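Local coordinates for RimK-related lysine biosynthesis protein (Thermococcus kodakarensis, PDB 5K2M) that probably acts as an ATP-dependent, magnesium-requiring ligase of the ATP-grasp superfamily in amino-acid biosynthesis, and binds ADP with magnesium ions, at residues A[3-8]-A[47-52]; A[223-228]-A[244-249]. All coordinates share one frame; numbering follows the deposited sequence.

Interaction 1: residues A[3-8]-A[47-52]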
loop_
_atom_site.group_PDB
_atom_site.type_symbol
_atom_site.label_atom_id
_atom_site.label_comp_id
_atom_site.label_asym_id
_atom_site.label_seq_id
_atom_site.Cartn_x
_atom_site.Cartn_y
_atom_site.Cartn_z
ATOM N N ILE A 3 13.385 43.363 0.317
ATOM C CA ILE A 3 13.184 43.272 1.753
ATOM C C ILE A 3 11.691 43.055 2.010
ATOM O O ILE A 3 10.864 43.889 1.650
ATOM C CB ILE A 3 13.651 44.566 2.460
ATOM C CG1 ILE A 3 15.158 44.766 2.277
ATOM C CG2 ILE A 3 13.288 44.527 3.942
ATOM C CD1 ILE A 3 15.670 46.135 2.689
ATOM N N GLY A 4 11.345 41.929 2.612
ATOM C CA GLY A 4 9.969 41.688 3.040
ATOM C C GLY A 4 9.677 42.283 4.410
ATOM O O GLY A 4 10.555 42.315 5.278
ATOM N N ILE A 5 8.443 42.740 4.617
ATOM C CA ILE A 5 7.975 43.106 5.958
ATOM C C ILE A 5 6.663 42.384 6.242
ATOM O O ILE A 5 5.662 42.649 5.580
ATOM C CB ILE A 5 7.726 44.624 6.086
ATOM C CG1 ILE A 5 8.980 45.409 5.715
ATOM C CG2 ILE A 5 7.303 44.982 7.498
ATOM C CD1 ILE A 5 8.793 46.911 5.723
ATOM N N THR A 6 6.643 41.495 7.235
ATOM C CA THR A 6 5.397 40.799 7.583
ATOM C C THR A 6 4.694 41.520 8.718
ATOM O O THR A 6 5.334 41.960 9.671
ATOM C CB THR A 6 5.611 39.340 7.979
ATOM O OG1 THR A 6 6.441 39.285 9.132
ATOM C CG2 THR A 6 6.247 38.570 6.857
ATOM N N TYR A 7 3.373 41.623 8.610
ATOM C CA TYR A 7 2.595 42.497 9.491
ATOM C C TYR A 7 1.128 42.075 9.645
ATOM O O TYR A 7 0.547 41.395 8.785
ATOM C CB TYR A 7 2.676 43.942 8.990
ATOM C CG TYR A 7 1.896 44.233 7.714
ATOM C CD1 TYR A 7 2.463 44.049 6.450
ATOM C CD2 TYR A 7 0.605 44.727 7.777
ATOM C CE1 TYR A 7 1.744 44.333 5.297
ATOM C CE2 TYR A 7 -0.116 45.008 6.635
ATOM C CZ TYR A 7 0.448 44.816 5.405
ATOM O OH TYR A 7 -0.321 45.103 4.299
ATOM N N THR A 8 0.548 42.496 10.760
ATOM C CA THR A 8 -0.862 42.297 11.045
ATOM C C THR A 8 -1.585 43.593 10.722
ATOM O O THR A 8 -2.495 43.622 9.894
ATOM C CB THR A 8 -1.061 41.933 12.520
ATOM O OG1 THR A 8 -0.170 40.865 12.855
ATOM C CG2 THR A 8 -2.514 41.522 12.789
ATOM N N ILE A 47 11.637 41.164 7.535
ATOM C CA ILE A 47 11.542 41.813 8.833
ATOM C C ILE A 47 10.198 41.422 9.426
ATOM O O ILE A 47 9.146 41.782 8.902
ATOM C CB ILE A 47 11.675 43.341 8.698
ATOM C CG1 ILE A 47 13.076 43.683 8.174
ATOM C CG2 ILE A 47 11.448 44.029 10.034
ATOM C CD1 ILE A 47 13.224 45.105 7.668
ATOM N N ILE A 48 10.249 40.668 10.511
ATOM C CA ILE A 48 9.061 40.058 11.109
ATOM C C ILE A 48 8.392 41.044 12.069
ATOM O O ILE A 48 8.969 41.377 13.104
ATOM C CB ILE A 48 9.453 38.775 11.863
ATOM C CG1 ILE A 48 10.094 37.765 10.905
ATOM C CG2 ILE A 48 8.239 38.151 12.562
ATOM C CD1 ILE A 48 9.145 37.125 9.912
ATOM N N ARG A 49 7.187 41.507 11.729
ATOM C CA ARG A 49 6.501 42.516 12.540
ATOM C C ARG A 49 5.046 42.167 12.914
ATOM O O ARG A 49 4.292 43.059 13.314
ATOM C CB ARG A 49 6.548 43.875 11.842
ATOM C CG ARG A 49 7.953 44.401 11.592
ATOM C CD ARG A 49 8.688 44.717 12.889
ATOM N NE ARG A 49 7.955 45.698 13.679
ATOM C CZ ARG A 49 8.379 46.217 14.828
ATOM N NH1 ARG A 49 7.615 47.100 15.461
ATOM N NH2 ARG A 49 9.557 45.871 15.344
ATOM N N ASN A 50 4.674 40.885 12.843
ATOM C CA ASN A 50 3.310 40.456 13.183
ATOM C C ASN A 50 2.994 40.849 14.648
ATOM O O ASN A 50 3.830 40.655 15.521
ATOM C CB ASN A 50 3.131 38.932 13.052
ATOM C CG ASN A 50 3.561 38.359 11.698
ATOM O OD1 ASN A 50 2.762 37.720 11.011
ATOM N ND2 ASN A 50 4.826 38.508 11.348
ATOM N N VAL A 51 1.800 41.375 14.934
ATOM C CA VAL A 51 1.457 41.739 16.326
ATOM C C VAL A 51 1.357 40.507 17.249
ATOM O O VAL A 51 1.717 40.567 18.425
ATOM C CB VAL A 51 0.161 42.575 16.402
ATOM C CG1 VAL A 51 -0.195 42.897 17.843
ATOM C CG2 VAL A 51 0.343 43.877 15.645
ATOM N N SER A 52 0.873 39.393 16.714
ATOM C CA SER A 52 0.805 38.165 17.478
ATOM C C SER A 52 2.206 37.565 17.594
ATOM O O SER A 52 2.885 37.331 16.584
ATOM C CB SER A 52 -0.148 37.165 16.815
ATOM O OG SER A 52 0.087 35.857 17.280
HETATM O O HOH W 1 1.872 44.221 12.672
#
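Thr-6 is the residue to look at first, because its side chain leans across onto the neighbouring strand. Its OG1 is tucked into the fork formed by its own N and C (chi1 61°), and from there it reaches CD1 of Ile-48 at 3.5 Å, over the same face of the sheet. The NH of Arg-49 is taken up mainly by Thr-6 O, at 2.8 Å from Arg-49 N and with a bent N-H...O angle of 132°; Thr-6 OG1 adds a weak second bond to that NH. On the other face, Ile-5 and Arg-49 run side by side in the same direction, with CG2 of the isoleucine 4.2 Å from CG of the arginine. The arginine chain then bends at chi2 and chi3 and leads its guanidinium away to Glu-14 and to the carbonyl of Met-246. Ile-3 crosses Ile-47 at an angle, its CG2 touching CD1 of Ile-47 at 3.8 Å.

These side chains ride on the pairing of strands 2-7 and 45-49, the two central strands of the four-stranded parallel sheet in the N-terminal part of this ATP-grasp protein. Helix 53-65 packs over Thr-6 and Ile-48, while Ile-17 of helix 12-24 meets Ile-5 and Ile-47 on the reverse. Between the strands, Ile-47 N gives a nearly straight bond to Gly-4 O, and Thr-6 N returns one to Ile-47 O.

Toward Thr-8 a water and a side chain take over from direct backbone bonds. The water takes the NH of Thr-8 and donates to Arg-49 O, bridging the two segments. Thr-8 turns toward 47-52, and its OG1 accepts from Val-51 N at 2.9 Å while its CB rests against CG2 of that valine at 3.9 Å.

Interaction 2: residues A[223-228]-A[244-249]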
loop_
_atom_site.group_PDB
_atom_site.type_symbol
_atom_site.label_atom_id
_atom_site.label_comp_id
_atom_site.label_asym_id
_atom_site.label_seq_id
_atom_site.Cartn_x
_atom_site.Cartn_y
_atom_site.Cartn_z
ATOM N N GLU A 223 22.286 37.672 19.011
ATOM C CA GLU A 223 21.765 38.021 17.696
ATOM C C GLU A 223 20.573 38.938 17.842
ATOM O O GLU A 223 19.992 39.060 18.926
ATOM C CB GLU A 223 21.321 36.763 16.927
ATOM C CG GLU A 223 20.331 35.886 17.685
ATOM C CD GLU A 223 19.663 34.813 16.824
ATOM O OE1 GLU A 223 19.710 33.628 17.204
ATOM O OE2 GLU A 223 19.059 35.134 15.781
ATOM N N GLY A 224 20.218 39.573 16.733
ATOM C CA GLY A 224 18.909 40.195 16.579
ATOM C C GLY A 224 18.755 41.601 17.112
ATOM O O GLY A 224 19.727 42.273 17.461
ATOM N N ALA A 225 17.498 42.040 17.135
ATOM C CA ALA A 225 17.124 43.361 17.588
ATOM C C ALA A 225 16.212 43.179 18.788
ATOM O O ALA A 225 15.157 42.568 18.666
ATOM C CB ALA A 225 16.402 44.076 16.487
ATOM N N LEU A 226 16.636 43.680 19.943
ATOM C CA LEU A 226 15.927 43.452 21.195
ATOM C C LEU A 226 15.589 44.745 21.917
ATOM O O LEU A 226 16.429 45.641 22.042
ATOM C CB LEU A 226 16.755 42.552 22.132
ATOM C CG LEU A 226 16.932 41.080 21.737
ATOM C CD1 LEU A 226 17.860 40.389 22.726
ATOM C CD2 LEU A 226 15.604 40.334 21.638
ATOM N N ALA A 227 14.349 44.823 22.398
ATOM C CA ALA A 227 13.969 45.820 23.387
ATOM C C ALA A 227 14.083 45.168 24.742
ATOM O O ALA A 227 13.445 44.159 25.005
ATOM C CB ALA A 227 12.555 46.312 23.158
ATOM N N ILE A 228 14.895 45.761 25.595
ATOM C CA ILE A 228 15.225 45.193 26.877
ATOM C C ILE A 228 14.561 46.026 27.970
ATOM O O ILE A 228 14.530 47.252 27.871
ATOM C CB ILE A 228 16.752 45.170 27.048
ATOM C CG1 ILE A 228 17.376 44.413 25.866
ATOM C CG2 ILE A 228 17.129 44.527 28.386
ATOM C CD1 ILE A 228 18.839 44.678 25.655
ATOM N N PRO A 244 11.352 40.453 21.454
ATOM C CA PRO A 244 11.789 40.300 20.062
ATOM C C PRO A 244 10.920 40.929 18.958
ATOM O O PRO A 244 11.265 40.797 17.785
ATOM C CB PRO A 244 11.835 38.786 19.893
ATOM C CG PRO A 244 10.735 38.296 20.764
ATOM C CD PRO A 244 10.652 39.246 21.935
ATOM N N ASN A 245 9.817 41.589 19.290
ATOM C CA ASN A 245 9.072 42.375 18.287
ATOM C C ASN A 245 8.878 43.784 18.809
ATOM O O ASN A 245 7.764 44.233 19.051
ATOM C CB ASN A 245 7.719 41.735 17.928
ATOM C CG ASN A 245 7.071 42.362 16.670
ATOM O OD1 ASN A 245 7.676 43.177 15.960
ATOM N ND2 ASN A 245 5.826 41.971 16.396
ATOM N N MET A 246 9.994 44.467 18.991
ATOM C CA MET A 246 10.027 45.784 19.634
ATOM C C MET A 246 9.010 46.805 19.105
ATOM O O MET A 246 8.876 47.013 17.897
ATOM C CB MET A 246 11.437 46.366 19.515
ATOM C CG MET A 246 11.943 46.525 18.086
ATOM S SD MET A 246 13.558 47.322 17.957
ATOM C CE MET A 246 14.540 46.231 18.966
ATOM N N GLU A 247 8.289 47.442 20.015
ATOM C CA GLU A 247 7.639 48.706 19.694
ATOM C C GLU A 247 8.579 49.813 20.152
ATOM O O GLU A 247 9.380 49.622 21.079
ATOM C CB GLU A 247 6.250 48.814 20.340
ATOM C CG GLU A 247 5.144 48.077 19.578
ATOM C CD GLU A 247 3.804 48.127 20.295
ATOM O OE1 GLU A 247 3.743 47.674 21.445
ATOM O OE2 GLU A 247 2.806 48.612 19.719
ATOM N N PHE A 248 8.512 50.960 19.483
ATOM C CA PHE A 248 9.468 52.038 19.729
ATOM C C PHE A 248 9.012 53.449 19.360
ATOM O O PHE A 248 9.810 54.388 19.452
ATOM C CB PHE A 248 10.795 51.719 19.009
ATOM C CG PHE A 248 10.652 51.481 17.530
ATOM C CD1 PHE A 248 10.559 52.547 16.640
ATOM C CD2 PHE A 248 10.635 50.187 17.020
ATOM C CE1 PHE A 248 10.426 52.324 15.278
ATOM C CE2 PHE A 248 10.514 49.956 15.664
ATOM C CZ PHE A 248 10.407 51.023 14.788
ATOM N N LYS A 249 7.748 53.627 18.977
ATOM C CA LYS A 249 7.314 54.925 18.485
ATOM C C LYS A 249 7.463 56.018 19.543
ATOM O O LYS A 249 7.819 57.148 19.206
ATOM C CB LYS A 249 5.885 54.889 17.927
ATOM C CG LYS A 249 4.772 54.743 18.954
ATOM C CD LYS A 249 3.418 54.687 18.263
ATOM C CE LYS A 249 2.276 54.635 19.266
ATOM N NZ LYS A 249 2.272 53.374 20.066
#
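Ala-225 opens the strand by setting its CB 3.8 Å from CE of Met-246. The same methyl lies against the peptide that follows, 3.5 Å from Ala-225 C, so the end of the methionine touches backbone as well as side chain. At Leu-226, Met-246 CE is 3.4 Å from the backbone N, while the leucine side chain starts out away from the loop. Its CD2 branch nevertheless comes back far enough to meet CA of Pro-244 at 4.1 Å, a looser touch than that of the methionine.

These residues belong to strand 225-233 of the antiparallel sheet in the RimK-like ATP-grasp domain. The strand runs antiparallel to 236-243, and the loop 244-249 continues from the end of that partner, just beyond the magnesium-binding residues Glu-241 and Asn-243. The contact is therefore made by a chain that leaves the hairpin and folds back over its first strand.

Ala-227 comes next, turned toward the loop, and its CB meets Met-246 CB at 3.8 Å. Met-246 thus spans Ala-227 to Ala-225: its CG sets off with both backbone neighbours, N and C, flanking it (chi1 59°), and the bend at chi3 turns CE inward, onto the backbone between Ala-225 and Leu-226. Tyr-175 and Arg-173 of strand 170-177 also touch Ala-227, and Ile-77 of helix 74-80 packs on Pro-244.

Both contacts are buried, but they hold different elements. Interaction 1 joins two strands of the parallel N-terminal sheet, and backbone hydrogen bonds, a water and threonine hydroxyls supply much of its grip. Interaction 2 sets a loop against a strand of the ATP-grasp sheet and rests on apolar side chains and a methionine methyl set against the peptide backbone, with no hydrogen bond between its segments; it lies closer to the middle of the chain and to the magnesium site. Their centres are 13 Å apart, and they meet directly where Arg-49 NH1 approaches Met-246 O at 2.7 Å, a probable hydrogen bond. Helix 259-272 also reaches both, through Leu-263, which touches Ile-47 and Ala-225.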